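Local coordinates for oxysterol-binding protein homolog 3 (Saccharomyces cerevisiae, PDB 4IC4) that carries sterols and phospholipids, including phosphatidylinositol 4-phosphate, in a hydrophobic pocket of its OSBP-related domain and transfers them between membranes through the cytosol, at residues A39-L44 with R114-P119; I103-I108 with W198-T203; Y164-S169 with L179-I184. All blocks are in the same frame, centred on the assembly; numbering follows the deposited sequence.

Interaction 1: residues A39-L44 with R114-P119; sequences ASPPSL and RTLRKP
Pro41 lies against one face of the Arg117 guanidinium, its CG 3.0 Å above the plane and displaced toward the rim, and Pro41 CG is 3.1 Å from Arg117 NH2. At the edge of the same group, near its plane, Arg117 NH2 reaches the carbonyl Ala39 O at 2.8 Å; the N-H points poorly at the oxygen (122°), and the hydrogen bond is weak. Arg117 thus meets the 39-44 loop twice, with a flat face for the proline ring and an edge for a peptide oxygen. Its side chain bends about the CB-CG bond, where chi2 of 109° lies away from the usual staggered values, and from there runs extended to the guanidinium. Beside it Leu116 adds an apolar touch, Leu116 CD1 lying 4.1 Å from Pro41 CG. A water then joins the backbones, donating to Pro42 O at 2.9 Å and to Leu116 O at 2.8 Å, so two carbonyls that could not bond to each other are linked.

Further out, Lys118, which binds phosphatidylinositol 4-phosphate, follows directly on Arg117 and pairs through its backbone with Ser65 and Glu67. The contact lies near the protein surface, where the irregular chain leading into helix 44-50 packs beside the start of strand 118-120; Leu44 and Thr115 both touch Leu205 of strand 203-206.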
ATOM      1  N   ALA A  39     -13.733 -13.401 -13.182  1.00 20.72           N
ATOM      2  CA  ALA A  39     -13.797 -14.738 -12.592  1.00 19.79           C
ATOM      3  C   ALA A  39     -14.240 -14.713 -11.133  1.00 19.37           C
ATOM      4  O   ALA A  39     -14.098 -13.702 -10.446  1.00 17.98           O
ATOM      5  CB  ALA A  39     -12.438 -15.422 -12.707  1.00 19.99           C
ATOM      6  N   SER A  40     -14.785 -15.833 -10.662  1.00 18.76           N
ATOM      7  CA  SER A  40     -15.233 -15.933  -9.278  1.00 19.44           C
ATOM      8  C   SER A  40     -14.009 -16.121  -8.383  1.00 19.40           C
ATOM      9  O   SER A  40     -13.032 -16.756  -8.777  1.00 19.18           O
ATOM     10  CB  SER A  40     -16.198 -17.110  -9.104  1.00 21.47           C
ATOM     11  OG  SER A  40     -15.553 -18.347  -9.349  1.00 28.25           O
ATOM     12  N   PRO A  41     -14.052 -15.571  -7.162  1.00 19.87           N
ATOM     13  CA  PRO A  41     -12.959 -15.652  -6.187  1.00 20.73           C
ATOM     14  C   PRO A  41     -12.708 -17.027  -5.576  1.00 20.18           C
ATOM     15  O   PRO A  41     -13.586 -17.596  -4.930  1.00 18.87           O
ATOM     16  CB  PRO A  41     -13.374 -14.646  -5.108  1.00 21.92           C
ATOM     17  CG  PRO A  41     -14.381 -13.759  -5.788  1.00 24.13           C
ATOM     18  CD  PRO A  41     -15.138 -14.721  -6.647  1.00 21.57           C
ATOM     19  N   PRO A  42     -11.500 -17.578  -5.767  1.00 19.75           N
ATOM     20  CA  PRO A  42     -11.230 -18.892  -5.179  1.00 20.31           C
ATOM     21  C   PRO A  42     -11.096 -18.747  -3.662  1.00 20.62           C
ATOM     22  O   PRO A  42     -11.032 -17.631  -3.143  1.00 20.72           O
ATOM     23  CB  PRO A  42      -9.927 -19.312  -5.853  1.00 22.19           C
ATOM     24  CG  PRO A  42      -9.246 -18.009  -6.116  1.00 22.25           C
ATOM     25  CD  PRO A  42     -10.373 -17.133  -6.606  1.00 21.11           C
ATOM     26  N   SER A  43     -11.069 -19.874  -2.959  1.00 21.84           N
ATOM     27  CA  SER A  43     -10.950 -19.878  -1.504  1.00 22.35           C
ATOM     28  C   SER A  43      -9.499 -19.969  -1.050  1.00 23.13           C
ATOM     29  O   SER A  43      -8.779 -20.896  -1.422  1.00 23.91           O
ATOM     30  CB  SER A  43     -11.734 -21.052  -0.915  1.00 23.38           C
ATOM     31  OG  SER A  43     -11.433 -21.219   0.459  1.00 25.10           O
ATOM     32  N   LEU A  44      -9.078 -19.010  -0.231  1.00 22.96           N
ATOM     33  CA  LEU A  44      -7.710 -18.991   0.274  1.00 24.22           C
ATOM     34  C   LEU A  44      -7.425 -20.227   1.122  1.00 24.64           C
ATOM     35  O   LEU A  44      -6.389 -20.873   0.965  1.00 25.58           O
ATOM     36  CB  LEU A  44      -7.469 -17.728   1.107  1.00 24.70           C
ATOM     37  CG  LEU A  44      -6.094 -17.602   1.770  1.00 25.17           C
ATOM     38  CD1 LEU A  44      -4.998 -17.692   0.717  1.00 26.85           C
ATOM     39  CD2 LEU A  44      -6.010 -16.280   2.519  1.00 25.59           C
ATOM     40  N   ARG A 114     -13.038  -6.415  -1.182  1.00 13.10           N
ATOM     41  CA  ARG A 114     -11.599  -6.208  -1.347  1.00 11.61           C
ATOM     42  C   ARG A 114     -10.752  -7.271  -0.647  1.00 12.71           C
ATOM     43  O   ARG A 114      -9.615  -7.529  -1.047  1.00 13.46           O
ATOM     44  CB  ARG A 114     -11.206  -4.813  -0.827  1.00 10.13           C
ATOM     45  CG  ARG A 114      -9.777  -4.373  -1.170  1.00 10.78           C
ATOM     46  CD  ARG A 114      -9.633  -4.070  -2.659  1.00  9.51           C
ATOM     47  NE  ARG A 114      -8.232  -3.974  -3.071  1.00  9.78           N
ATOM     48  CZ  ARG A 114      -7.494  -2.865  -3.038  1.00  8.41           C
ATOM     49  NH1 ARG A 114      -8.003  -1.716  -2.615  1.00  8.86           N
ATOM     50  NH2 ARG A 114      -6.229  -2.912  -3.436  1.00 10.15           N
ATOM     51  N   THR A 115     -11.300  -7.903   0.387  1.00 13.16           N
ATOM     52  CA  THR A 115     -10.547  -8.916   1.121  1.00 14.18           C
ATOM     53  C   THR A 115     -10.564 -10.311   0.484  1.00 14.69           C
ATOM     54  O   THR A 115      -9.904 -11.223   0.981  1.00 18.23           O
ATOM     55  CB  THR A 115     -11.056  -9.045   2.577  1.00 14.94           C
ATOM     56  OG1 THR A 115     -12.368  -9.616   2.576  1.00 16.41           O
ATOM     57  CG2 THR A 115     -11.102  -7.676   3.253  1.00 15.99           C
ATOM     58  N   LEU A 116     -11.296 -10.467  -0.616  1.00 14.26           N
ATOM     59  CA  LEU A 116     -11.412 -11.759  -1.297  1.00 14.95           C
ATOM     60  C   LEU A 116     -10.191 -12.164  -2.124  1.00 15.81           C
ATOM     61  O   LEU A 116      -9.893 -13.354  -2.247  1.00 18.65           O
ATOM     62  CB  LEU A 116     -12.651 -11.765  -2.194  1.00 15.92           C
ATOM     63  CG  LEU A 116     -14.004 -11.649  -1.486  1.00 16.01           C
ATOM     64  CD1 LEU A 116     -15.089 -11.373  -2.505  1.00 15.10           C
ATOM     65  CD2 LEU A 116     -14.293 -12.933  -0.726  1.00 18.71           C
ATOM     66  N   ARG A 117      -9.492 -11.185  -2.694  1.00 15.04           N
ATOM     67  CA  ARG A 117      -8.309 -11.461  -3.511  1.00 15.00           C
ATOM     68  C   ARG A 117      -7.087 -10.691  -3.020  1.00 14.40           C
ATOM     69  O   ARG A 117      -7.199  -9.809  -2.168  1.00 14.35           O
ATOM     70  CB  ARG A 117      -8.567 -11.099  -4.976  1.00 17.05           C
ATOM     71  CG  ARG A 117      -9.561 -11.990  -5.712  1.00 22.07           C
ATOM     72  CD  ARG A 117     -10.847 -11.239  -5.961  1.00 26.07           C
ATOM     73  NE  ARG A 117     -11.697 -11.877  -6.960  1.00 27.66           N
ATOM     74  CZ  ARG A 117     -12.906 -11.435  -7.289  1.00 27.50           C
ATOM     75  NH1 ARG A 117     -13.401 -10.355  -6.693  1.00 25.95           N
ATOM     76  NH2 ARG A 117     -13.618 -12.068  -8.210  1.00 28.53           N
ATOM     77  N   LYS A 118      -5.919 -11.027  -3.569  1.00 13.15           N
ATOM     78  CA  LYS A 118      -4.663 -10.379  -3.194  1.00 13.55           C
ATOM     79  C   LYS A 118      -3.954  -9.824  -4.430  1.00 11.91           C
ATOM     80  O   LYS A 118      -4.191 -10.275  -5.546  1.00 10.88           O
ATOM     81  CB  LYS A 118      -3.737 -11.384  -2.503  1.00 15.01           C
ATOM     82  CG  LYS A 118      -3.176 -12.450  -3.432  1.00 18.77           C
ATOM     83  CD  LYS A 118      -2.280 -13.426  -2.685  1.00 22.59           C
ATOM     84  CE  LYS A 118      -1.689 -14.462  -3.628  1.00 25.88           C
ATOM     85  NZ  LYS A 118      -0.863 -13.825  -4.695  1.00 27.07           N
ATOM     86  N   PRO A 119      -3.080  -8.824  -4.244  1.00 10.97           N
ATOM     87  CA  PRO A 119      -2.369  -8.261  -5.396  1.00 10.24           C
ATOM     88  C   PRO A 119      -1.342  -9.240  -5.954  1.00 10.46           C
ATOM     89  O   PRO A 119      -0.960 -10.202  -5.288  1.00  9.95           O
ATOM     90  CB  PRO A 119      -1.683  -7.023  -4.814  1.00 11.07           C
ATOM     91  CG  PRO A 119      -2.554  -6.652  -3.647  1.00 13.32           C
ATOM     92  CD  PRO A 119      -2.879  -7.998  -3.043  1.00 13.63           C
TER
HETATM   93  O   HOH W   1      -9.295 -15.472  -3.974  1.00 21.89           O

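Interaction 2: residues I103-I108 with W198-T203; sequences ISFLSI and WTQPTT
The Phe105 ring is sandwiched: the Gln200 amide stacks on one face, the two planes only 10° apart, and CG of the adjacent Leu106 sits off-centre over the other. On the glutamine side OE1 lies above the middle of the ring, 3.7 Å from its plane, while NE2 slides outward to stand 3.6 Å from Phe105 CE2. Pro201 comes in at the ring's edge, its CD 3.8 Å from Phe105 CE1. Gln200 and Pro201, consecutive in the chain, therefore hold the same ring in two ways, one flat against it and one at its rim. With chi1 at 84°, the phenylalanine CG is placed between its own backbone N and carbonyl carbon, and the ring swings toward the 198-203 segment; the glutamine chain runs extended beyond CG and lays its amide across that ring.

One residue on, Leu106 continues the apolar contact. The leucine and threonine side chains of Leu106 and Thr203 lie alongside, pointing opposite ways, with Leu106 CD2 3.6 Å from Thr203 CG2, and Leu106 CD1 just reaches Pro201 CG at 4.4 Å. Leu106 and Pro201 also touch Phe235 of strand 230-235. Behind this face the 3-10 turn is fastened by Ser104 O, which accepts from both Ser107 N and Ser107 OG, the hydroxyl at 2.6 Å.

No hydrogen bond spans the two segments, so the end of helix 94-104 and its 3-10 continuation meet the barrel wall through shape and stacking. Gln200 OE1 has a weak hydrogen bond with Thr78 OG1. The flat stacking thus lets the buried Gln200 amide lie against Phe105 while its oxygen still has a polar partner.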
ATOM      1  N   ILE A 103      -3.897   6.014   9.813  1.00  9.97           N
ATOM      2  CA  ILE A 103      -5.030   5.104   9.909  1.00 11.03           C
ATOM      3  C   ILE A 103      -5.820   4.992   8.603  1.00  9.85           C
ATOM      4  O   ILE A 103      -6.402   3.945   8.309  1.00 11.25           O
ATOM      5  CB  ILE A 103      -6.004   5.579  11.016  1.00 14.92           C
ATOM      6  CG1 ILE A 103      -5.305   5.534  12.377  1.00 15.40           C
ATOM      7  CG2 ILE A 103      -7.259   4.717  11.023  1.00 17.62           C
ATOM      8  CD1 ILE A 103      -6.093   6.200  13.493  1.00 21.38           C
ATOM      9  N   SER A 104      -5.820   6.064   7.816  1.00 10.80           N
ATOM     10  CA  SER A 104      -6.605   6.113   6.586  1.00 10.50           C
ATOM     11  C   SER A 104      -6.477   4.966   5.599  1.00  9.62           C
ATOM     12  O   SER A 104      -7.467   4.595   4.966  1.00 10.55           O
ATOM     13  CB  SER A 104      -6.355   7.433   5.848  1.00  9.67           C
ATOM     14  OG  SER A 104      -5.033   7.516   5.351  1.00 10.30           O
ATOM     15  N   PHE A 105      -5.287   4.396   5.460  1.00 10.51           N
ATOM     16  CA  PHE A 105      -5.106   3.319   4.495  1.00 10.33           C
ATOM     17  C   PHE A 105      -6.020   2.121   4.755  1.00 10.25           C
ATOM     18  O   PHE A 105      -6.356   1.384   3.826  1.00 10.08           O
ATOM     19  CB  PHE A 105      -3.647   2.854   4.463  1.00 11.78           C
ATOM     20  CG  PHE A 105      -3.311   1.860   5.527  1.00 11.33           C
ATOM     21  CD1 PHE A 105      -3.130   2.261   6.843  1.00 11.25           C
ATOM     22  CD2 PHE A 105      -3.215   0.504   5.218  1.00 10.53           C
ATOM     23  CE1 PHE A 105      -2.859   1.329   7.840  1.00 12.94           C
ATOM     24  CE2 PHE A 105      -2.945  -0.440   6.209  1.00 13.33           C
ATOM     25  CZ  PHE A 105      -2.766  -0.025   7.525  1.00 12.42           C
ATOM     26  N   LEU A 106      -6.420   1.920   6.008  1.00  9.59           N
ATOM     27  CA  LEU A 106      -7.287   0.794   6.348  1.00  9.75           C
ATOM     28  C   LEU A 106      -8.621   0.846   5.615  1.00 10.28           C
ATOM     29  O   LEU A 106      -9.232  -0.189   5.351  1.00  9.63           O
ATOM     30  CB  LEU A 106      -7.558   0.764   7.853  1.00 10.64           C
ATOM     31  CG  LEU A 106      -6.380   0.420   8.757  1.00  9.89           C
ATOM     32  CD1 LEU A 106      -6.761   0.715  10.204  1.00 12.21           C
ATOM     33  CD2 LEU A 106      -6.007  -1.045   8.582  1.00 12.58           C
ATOM     34  N   SER A 107      -9.058   2.055   5.276  1.00  8.24           N
ATOM     35  CA  SER A 107     -10.339   2.259   4.609  1.00  8.29           C
ATOM     36  C   SER A 107     -10.532   1.539   3.279  1.00  8.13           C
ATOM     37  O   SER A 107     -11.666   1.389   2.823  1.00  9.63           O
ATOM     38  CB  SER A 107     -10.596   3.760   4.410  1.00  8.46           C
ATOM     39  OG  SER A 107      -9.651   4.336   3.519  1.00 10.07           O
ATOM     40  N   ILE A 108      -9.449   1.102   2.642  1.00  8.52           N
ATOM     41  CA  ILE A 108      -9.613   0.414   1.362  1.00  8.60           C
ATOM     42  C   ILE A 108     -10.293  -0.940   1.541  1.00  9.83           C
ATOM     43  O   ILE A 108     -10.734  -1.550   0.571  1.00 11.14           O
ATOM     44  CB  ILE A 108      -8.264   0.204   0.613  1.00  9.34           C
ATOM     45  CG1 ILE A 108      -7.329  -0.704   1.414  1.00  9.36           C
ATOM     46  CG2 ILE A 108      -7.621   1.557   0.325  1.00 10.11           C
ATOM     47  CD1 ILE A 108      -6.071  -1.101   0.652  1.00 11.49           C
ATOM     48  N   TRP A 198       6.098   5.517  12.396  1.00 12.19           N
ATOM     49  CA  TRP A 198       5.114   4.557  12.856  1.00 11.30           C
ATOM     50  C   TRP A 198       5.186   3.290  12.024  1.00 11.46           C
ATOM     51  O   TRP A 198       5.705   3.294  10.906  1.00 11.15           O
ATOM     52  CB  TRP A 198       3.695   5.153  12.808  1.00 11.55           C
ATOM     53  CG  TRP A 198       3.086   5.309  11.438  1.00 11.29           C
ATOM     54  CD1 TRP A 198       2.315   4.396  10.773  1.00 11.68           C
ATOM     55  CD2 TRP A 198       3.166   6.460  10.591  1.00 11.56           C
ATOM     56  NE1 TRP A 198       1.906   4.912   9.564  1.00 11.31           N
ATOM     57  CE2 TRP A 198       2.415   6.177   9.426  1.00 11.90           C
ATOM     58  CE3 TRP A 198       3.801   7.704  10.701  1.00 10.23           C
ATOM     59  CZ2 TRP A 198       2.281   7.095   8.377  1.00 11.56           C
ATOM     60  CZ3 TRP A 198       3.667   8.620   9.657  1.00 11.03           C
ATOM     61  CH2 TRP A 198       2.912   8.307   8.510  1.00 10.59           C
ATOM     62  N   THR A 199       4.709   2.200  12.613  1.00 11.60           N
ATOM     63  CA  THR A 199       4.638   0.912  11.936  1.00 12.24           C
ATOM     64  C   THR A 199       3.145   0.710  11.718  1.00 12.76           C
ATOM     65  O   THR A 199       2.348   0.955  12.624  1.00 13.37           O
ATOM     66  CB  THR A 199       5.191  -0.224  12.823  1.00 12.88           C
ATOM     67  OG1 THR A 199       6.606  -0.065  12.969  1.00 15.21           O
ATOM     68  CG2 THR A 199       4.902  -1.585  12.202  1.00 11.79           C
ATOM     69  N   GLN A 200       2.748   0.291  10.521  1.00 11.73           N
ATOM     70  CA  GLN A 200       1.328   0.092  10.268  1.00 13.15           C
ATOM     71  C   GLN A 200       0.743  -0.941  11.221  1.00 13.37           C
ATOM     72  O   GLN A 200       1.394  -1.925  11.564  1.00 15.36           O
ATOM     73  CB  GLN A 200       1.093  -0.309   8.808  1.00 12.94           C
ATOM     74  CG  GLN A 200       1.194   0.886   7.871  1.00 14.34           C
ATOM     75  CD  GLN A 200       0.766   0.586   6.449  1.00 18.10           C
ATOM     76  OE1 GLN A 200       0.561   1.505   5.651  1.00 21.00           O
ATOM     77  NE2 GLN A 200       0.635  -0.692   6.120  1.00 19.98           N
ATOM     78  N   PRO A 201      -0.499  -0.720  11.669  1.00 15.05           N
ATOM     79  CA  PRO A 201      -1.154  -1.645  12.594  1.00 16.12           C
ATOM     80  C   PRO A 201      -1.401  -3.032  12.020  1.00 16.13           C
ATOM     81  O   PRO A 201      -1.469  -3.218  10.806  1.00 17.65           O
ATOM     82  CB  PRO A 201      -2.454  -0.927  12.934  1.00 15.51           C
ATOM     83  CG  PRO A 201      -2.766  -0.213  11.666  1.00 15.54           C
ATOM     84  CD  PRO A 201      -1.418   0.360  11.274  1.00 15.81           C
ATOM     85  N   THR A 202      -1.533  -3.997  12.921  1.00 17.29           N
ATOM     86  CA  THR A 202      -1.794  -5.376  12.554  1.00 17.69           C
ATOM     87  C   THR A 202      -3.252  -5.492  12.132  1.00 16.63           C
ATOM     88  O   THR A 202      -4.122  -4.838  12.707  1.00 15.60           O
ATOM     89  CB  THR A 202      -1.574  -6.316  13.761  1.00 18.46           C
ATOM     90  OG1 THR A 202      -0.233  -6.172  14.246  1.00 20.39           O
ATOM     91  CG2 THR A 202      -1.825  -7.763  13.369  1.00 19.87           C
ATOM     92  N   THR A 203      -3.515  -6.307  11.117  1.00 15.63           N
ATOM     93  CA  THR A 203      -4.879  -6.532  10.663  1.00 15.39           C
ATOM     94  C   THR A 203      -5.106  -8.038  10.659  1.00 16.25           C
ATOM     95  O   THR A 203      -4.150  -8.813  10.641  1.00 16.44           O
ATOM     96  CB  THR A 203      -5.128  -5.979   9.242  1.00 16.53           C
ATOM     97  OG1 THR A 203      -4.197  -6.562   8.324  1.00 18.21           O
ATOM     98  CG2 THR A 203      -4.983  -4.466   9.232  1.00 16.01           C
TER

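Interaction 3: residues Y164-S169 with L179-I184; sequences YTVTPS and LNNEGI
Thr167 and Glu182 form a hydrogen-bonded antiparallel pair, Thr167 N to Glu182 O and Glu182 N to Thr167 O both at 2.9 Å, in the hairpin of strands 160-172 and 177-189 within the barrel of the OSBP-related domain. Two residues on, Ser169 and Asn180 repeat it, with Ser169 N to Asn180 O at 2.7 Å and Asn180 N to Ser169 O at 3.0 Å. All four are fairly straight, yet Glu182 N approaches Thr167 O from well out of the carbonyl plane. Pro168, which has no N-H to give, fits the non-hydrogen-bonded position between them, opposite Asn181.

Beyond Glu182 direct pairing stops at Gly183, whose phi and psi of 145° and 148° suit glycine alone; Gly183 CA lies close enough to Thr165 O for a CA-H...O contact. Waters take over. One receives the Tyr164 hydroxyl proton at 2.7 Å from its OH and donates to Asn181 O and Gly183 O, and another links Thr165 N to Ile184 O.

On the face carrying Tyr164, Val166, Pro168 and Asn181, chi1 of -170° swings the tyrosine ring away from its own backbone N and lays it along the partner strand with its edge to the Gly183 and Ile184 carbonyls. Val166 CB lies over one ring face, toward its rim, while Ile75 of helix 71-76 touches both Tyr164 and Val166. On the opposite face of the sheet, with Thr167, Ser169 and Asn180, the extended Glu182 side chain slants past Thr167 and brings its carboxylate end near Ser169, but Thr167 OG1 turns away to bond Pro149 O on the far side. Asn181 CB rests against both Val166 CG2 and the tyrosine hydroxyl, Tyr164 OH lying 3.4 Å from Asn181 CB.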
ATOM      1  N   TYR A 164       9.877   4.405   3.068  1.00  9.26           N
ATOM      2  CA  TYR A 164       9.322   3.190   3.640  1.00  8.25           C
ATOM      3  C   TYR A 164       9.992   1.967   3.042  1.00  9.57           C
ATOM      4  O   TYR A 164      10.075   1.834   1.828  1.00 11.86           O
ATOM      5  CB  TYR A 164       7.816   3.175   3.342  1.00  8.18           C
ATOM      6  CG  TYR A 164       6.950   2.125   4.026  1.00  9.41           C
ATOM      7  CD1 TYR A 164       7.240   1.655   5.317  1.00 10.04           C
ATOM      8  CD2 TYR A 164       5.747   1.717   3.430  1.00 10.98           C
ATOM      9  CE1 TYR A 164       6.340   0.821   5.992  1.00 10.17           C
ATOM     10  CE2 TYR A 164       4.851   0.889   4.092  1.00 11.57           C
ATOM     11  CZ  TYR A 164       5.146   0.449   5.372  1.00 11.36           C
ATOM     12  OH  TYR A 164       4.218  -0.329   6.031  1.00 10.40           O
ATOM     13  N   THR A 165      10.499   1.094   3.903  1.00  8.72           N
ATOM     14  CA  THR A 165      11.117  -0.161   3.483  1.00  9.71           C
ATOM     15  C   THR A 165      10.226  -1.172   4.183  1.00 10.40           C
ATOM     16  O   THR A 165      10.190  -1.230   5.416  1.00 11.47           O
ATOM     17  CB  THR A 165      12.573  -0.282   3.973  1.00  8.77           C
ATOM     18  OG1 THR A 165      13.374   0.720   3.331  1.00 11.35           O
ATOM     19  CG2 THR A 165      13.124  -1.654   3.637  1.00 10.69           C
ATOM     20  N   VAL A 166       9.510  -1.976   3.407  1.00  9.93           N
ATOM     21  CA  VAL A 166       8.563  -2.895   4.009  1.00 10.71           C
ATOM     22  C   VAL A 166       8.553  -4.331   3.510  1.00 10.07           C
ATOM     23  O   VAL A 166       8.786  -4.612   2.331  1.00  8.80           O
ATOM     24  CB  VAL A 166       7.148  -2.312   3.856  1.00 10.42           C
ATOM     25  CG1 VAL A 166       6.817  -2.156   2.373  1.00 11.98           C
ATOM     26  CG2 VAL A 166       6.131  -3.198   4.523  1.00 12.30           C
ATOM     27  N   THR A 167       8.267  -5.234   4.436  1.00 10.80           N
ATOM     28  CA  THR A 167       8.164  -6.654   4.148  1.00 11.67           C
ATOM     29  C   THR A 167       6.836  -7.132   4.711  1.00 13.01           C
ATOM     30  O   THR A 167       6.655  -7.163   5.929  1.00 11.18           O
ATOM     31  CB  THR A 167       9.289  -7.464   4.822  1.00 12.65           C
ATOM     32  OG1 THR A 167      10.537  -7.164   4.190  1.00 14.20           O
ATOM     33  CG2 THR A 167       9.014  -8.966   4.700  1.00 14.60           C
ATOM     34  N   PRO A 168       5.877  -7.473   3.836  1.00 12.70           N
ATOM     35  CA  PRO A 168       4.581  -7.949   4.329  1.00 13.44           C
ATOM     36  C   PRO A 168       4.795  -9.313   4.972  1.00 13.86           C
ATOM     37  O   PRO A 168       5.653 -10.078   4.534  1.00 16.16           O
ATOM     38  CB  PRO A 168       3.738  -8.040   3.058  1.00 13.84           C
ATOM     39  CG  PRO A 168       4.337  -6.972   2.177  1.00 13.30           C
ATOM     40  CD  PRO A 168       5.817  -7.179   2.392  1.00 13.24           C
ATOM     41  N   SER A 169       4.035  -9.610   6.017  1.00 16.67           N
ATOM     42  CA  SER A 169       4.170 -10.898   6.684  1.00 18.09           C
ATOM     43  C   SER A 169       2.790 -11.420   7.040  1.00 19.69           C
ATOM     44  O   SER A 169       1.834 -10.652   7.149  1.00 16.62           O
ATOM     45  CB  SER A 169       5.018 -10.770   7.952  1.00 19.53           C
ATOM     46  OG  SER A 169       4.310 -10.096   8.974  1.00 22.49           O
ATOM     47  N   LEU A 179      -2.089 -10.275   9.417  1.00 20.46           N
ATOM     48  CA  LEU A 179      -1.368  -9.596   8.349  1.00 19.96           C
ATOM     49  C   LEU A 179      -0.618  -8.406   8.924  1.00 18.91           C
ATOM     50  O   LEU A 179      -1.172  -7.624   9.700  1.00 19.79           O
ATOM     51  CB  LEU A 179      -2.333  -9.106   7.267  1.00 20.72           C
ATOM     52  CG  LEU A 179      -3.183 -10.133   6.518  1.00 22.78           C
ATOM     53  CD1 LEU A 179      -4.214 -10.728   7.454  1.00 26.56           C
ATOM     54  CD2 LEU A 179      -3.875  -9.458   5.344  1.00 25.38           C
ATOM     55  N   ASN A 180       0.649  -8.279   8.552  1.00 16.62           N
ATOM     56  CA  ASN A 180       1.465  -7.170   9.022  1.00 17.20           C
ATOM     57  C   ASN A 180       2.390  -6.677   7.930  1.00 15.03           C
ATOM     58  O   ASN A 180       2.740  -7.412   7.008  1.00 16.20           O
ATOM     59  CB  ASN A 180       2.325  -7.579  10.223  1.00 20.10           C
ATOM     60  CG  ASN A 180       1.507  -7.845  11.470  1.00 21.55           C
ATOM     61  OD1 ASN A 180       0.962  -8.930  11.649  1.00 25.03           O
ATOM     62  ND2 ASN A 180       1.415  -6.846  12.338  1.00 24.46           N
ATOM     63  N   ASN A 181       2.763  -5.410   8.037  1.00 12.75           N
ATOM     64  CA  ASN A 181       3.709  -4.800   7.119  1.00 13.41           C
ATOM     65  C   ASN A 181       4.865  -4.461   8.046  1.00 12.09           C
ATOM     66  O   ASN A 181       4.755  -3.550   8.869  1.00 13.14           O
ATOM     67  CB  ASN A 181       3.145  -3.519   6.502  1.00 13.23           C
ATOM     68  CG  ASN A 181       2.482  -3.752   5.154  1.00 15.50           C
ATOM     69  OD1 ASN A 181       1.819  -2.864   4.623  1.00 19.38           O
ATOM     70  ND2 ASN A 181       2.667  -4.942   4.591  1.00 12.76           N
ATOM     71  N   GLU A 182       5.955  -5.213   7.943  1.00 11.25           N
ATOM     72  CA  GLU A 182       7.113  -4.973   8.793  1.00 11.88           C
ATOM     73  C   GLU A 182       7.941  -3.848   8.196  1.00 11.20           C
ATOM     74  O   GLU A 182       8.415  -3.939   7.061  1.00 11.44           O
ATOM     75  CB  GLU A 182       7.960  -6.242   8.917  1.00 13.66           C
ATOM     76  CG  GLU A 182       7.162  -7.465   9.348  1.00 15.85           C
ATOM     77  CD  GLU A 182       8.023  -8.701   9.556  1.00 18.48           C
ATOM     78  OE1 GLU A 182       9.066  -8.834   8.882  1.00 19.43           O
ATOM     79  OE2 GLU A 182       7.641  -9.554  10.388  1.00 24.11           O
ATOM     80  N   GLY A 183       8.117  -2.784   8.968  1.00 11.13           N
ATOM     81  CA  GLY A 183       8.881  -1.653   8.490  1.00 10.74           C
ATOM     82  C   GLY A 183       8.304  -0.365   9.027  1.00 11.56           C
ATOM     83  O   GLY A 183       7.093  -0.248   9.242  1.00 12.60           O
ATOM     84  N   ILE A 184       9.174   0.609   9.245  1.00 11.27           N
ATOM     85  CA  ILE A 184       8.746   1.892   9.774  1.00 11.98           C
ATOM     86  C   ILE A 184       8.531   2.927   8.679  1.00 11.76           C
ATOM     87  O   ILE A 184       9.385   3.118   7.816  1.00 12.77           O
ATOM     88  CB  ILE A 184       9.787   2.449  10.772  1.00 15.77           C
ATOM     89  CG1 ILE A 184       9.959   1.473  11.937  1.00 17.45           C
ATOM     90  CG2 ILE A 184       9.342   3.812  11.283  1.00 16.63           C
ATOM     91  CD1 ILE A 184      10.980   1.914  12.958  1.00 20.41           C
TER
HETATM   92  O   HOH W   2       4.619  -0.912   8.586  1.00 11.63           O
HETATM   93  O   HOH W   3      11.356   2.043   6.541  1.00 18.50           O

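How the interactions relate
Interaction 1 opens first, at residues 39-44, and before it closes at 114-119 the chain has passed through 103-108, where interaction 2 begins; the two therefore cross. They also touch, Arg114 CG lying against Ile108 O. Interaction 3 opens and closes between 164 and 184, nested inside the long, strand-rich loop that interaction 2 completes at 198-203, and in series after interaction 1. Interactions 2 and 3 are direct neighbours, since Thr203 O probably accepts a hydrogen bond from Leu179 N. The three together tie the loop before helix 44-50 to the turn leading into strand 118-120, the end of helix 94-104 to the barrel wall, and two adjacent strands of that wall to each other.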